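PDB 5WD9: Lem22 from Legionella pneumophila subsp. pneumophila ATCC 43290, which is a bacterial effector of undetermined biochemical activity, folded as three helices and probably acting through protein binding in the infected host cell. Local coordinates for residues S57-V60 against D61-I65. Sequence-based numbering, arbitrary orientation.
Sequences SEVV and DRLKI
A chi1 of 172° sets Val60 CG1 opposite its own amide nitrogen and on the side of Lys64, whose aliphatic part it meets; Val60 CG1 lies 4.0 Å from Lys64 CD, the two side chains running at a slant to each other. The setting is an N-capped first turn, the start of helix 58-87, the last of the three helices of this all-helical chain. Ser57 is the N-cap: Val60 N donates to Ser57 OG at 3.1 Å, and an N-H...O angle of 171° makes the bond nearly straight. From there the i to i+4 ladder begins at once. Asp61 N reaches Ser57 O and Arg62 N reaches Glu58 O, each at 2.9 Å, while Lys64 N reaches Val60 O at 2.8 Å. The longer rung, Leu63 N to Val59 O at 3.3 Å, shares its acceptor with a water, so two donors grip that oxygen. Asp61 CG lies 3.1 Å from Ser57 O, a contact between acceptor groups and not a hydrogen bond. Asp61 OD1 is hydrogen-bonded to Tyr53 OH, which is also hydrogen-bonded to Ser57 N; one tyrosine thus ties the preceding loop to the helix start. Val60, the buried residue here, packs on Val5 and Leu8 of helix 4-24 and joins the two helices. A looser apolar contact, 4.3 Å, runs from Val59 CG1 to Leu63 CD1. On the exposed flank, Arg62 bends at chi3 (-68°), turning its guanidinium back toward Val59, where the bridging water accepts from Arg62 NH1 in the guanidinium plane at 2.9 Å and donates to Val59 O.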
loop_
_atom_site.group_PDB
_atom_site.type_symbol
_atom_site.label_atom_id
_atom_site.label_comp_id
_atom_site.label_asym_id
_atom_site.label_seq_id
_atom_site.Cartn_x
_atom_site.Cartn_y
_atom_site.Cartn_z
ATOM N N SER A 57 12.520 -2.217 -17.197
ATOM C CA SER A 57 12.406 -0.771 -17.095
ATOM C C SER A 57 12.947 -0.314 -15.752
ATOM O O SER A 57 12.434 -0.728 -14.705
ATOM C CB SER A 57 10.946 -0.356 -17.247
ATOM O OG SER A 57 10.777 0.981 -16.834
ATOM N N GLU A 58 13.955 0.567 -15.782
ATOM C CA GLU A 58 14.470 1.156 -14.550
ATOM C C GLU A 58 13.397 1.952 -13.829
ATOM O O GLU A 58 13.313 1.917 -12.593
ATOM C CB GLU A 58 15.637 2.084 -14.860
ATOM C CG GLU A 58 16.914 1.382 -15.232
ATOM C CD GLU A 58 18.061 2.357 -15.386
ATOM O OE1 GLU A 58 17.804 3.537 -15.693
ATOM O OE2 GLU A 58 19.211 1.941 -15.211
ATOM N N VAL A 59 12.579 2.693 -14.573
ATOM C CA VAL A 59 11.543 3.524 -13.961
ATOM C C VAL A 59 10.547 2.656 -13.204
ATOM O O VAL A 59 10.163 2.953 -12.063
ATOM C CB VAL A 59 10.830 4.357 -15.038
ATOM C CG1 VAL A 59 9.624 5.052 -14.444
ATOM C CG2 VAL A 59 11.782 5.366 -15.649
ATOM N N VAL A 60 10.108 1.572 -13.839
ATOM C CA VAL A 60 9.176 0.664 -13.196
ATOM C C VAL A 60 9.837 -0.034 -12.017
ATOM O O VAL A 60 9.240 -0.172 -10.944
ATOM C CB VAL A 60 8.607 -0.342 -14.211
ATOM C CG1 VAL A 60 7.784 -1.404 -13.489
ATOM C CG2 VAL A 60 7.764 0.370 -15.240
ATOM N N ASP A 61 11.077 -0.481 -12.191
ATOM C CA ASP A 61 11.738 -1.221 -11.128
ATOM C C ASP A 61 11.932 -0.360 -9.887
ATOM O O ASP A 61 11.723 -0.830 -8.763
ATOM C CB ASP A 61 13.063 -1.772 -11.636
ATOM C CG ASP A 61 12.880 -2.966 -12.576
ATOM O OD1 ASP A 61 11.739 -3.449 -12.750
ATOM O OD2 ASP A 61 13.888 -3.429 -13.133
ATOM N N ARG A 62 12.321 0.907 -10.062
ATOM C CA ARG A 62 12.447 1.781 -8.903
ATOM C C ARG A 62 11.124 1.894 -8.159
ATOM O O ARG A 62 11.073 1.803 -6.923
ATOM C CB ARG A 62 12.933 3.158 -9.356
ATOM C CG ARG A 62 13.208 4.088 -8.183
ATOM C CD ARG A 62 13.470 5.529 -8.636
ATOM N NE ARG A 62 14.729 5.679 -9.365
ATOM C CZ ARG A 62 14.852 5.828 -10.681
ATOM N NH1 ARG A 62 13.801 5.860 -11.493
ATOM N NH2 ARG A 62 16.058 5.960 -11.192
ATOM N N LEU A 63 10.041 2.126 -8.899
ATOM C CA LEU A 63 8.740 2.255 -8.262
ATOM C C LEU A 63 8.335 0.963 -7.569
ATOM O O LEU A 63 7.781 1.004 -6.472
ATOM C CB LEU A 63 7.702 2.710 -9.285
ATOM C CG LEU A 63 7.807 4.182 -9.685
ATOM C CD1 LEU A 63 7.103 4.393 -11.005
ATOM C CD2 LEU A 63 7.177 5.038 -8.582
ATOM N N LYS A 64 8.605 -0.196 -8.185
ATOM C CA LYS A 64 8.246 -1.463 -7.548
ATOM C C LYS A 64 8.981 -1.641 -6.231
ATOM O O LYS A 64 8.404 -2.113 -5.248
ATOM C CB LYS A 64 8.569 -2.634 -8.473
ATOM C CG LYS A 64 7.564 -2.842 -9.602
ATOM C CD LYS A 64 7.944 -4.050 -10.469
ATOM C CE LYS A 64 7.993 -5.332 -9.637
ATOM N NZ LYS A 64 8.279 -6.552 -10.472
ATOM N N ILE A 65 10.257 -1.263 -6.180
ATOM C CA ILE A 65 10.986 -1.374 -4.923
ATOM C C ILE A 65 10.404 -0.428 -3.869
ATOM O O ILE A 65 10.203 -0.812 -2.704
ATOM C CB ILE A 65 12.483 -1.130 -5.172
ATOM C CG1 ILE A 65 13.064 -2.280 -5.996
ATOM C CG2 ILE A 65 13.212 -0.950 -3.855
ATOM C CD1 ILE A 65 14.393 -1.958 -6.674
HETATM O O HOH W 1 10.939 5.560 -11.029
#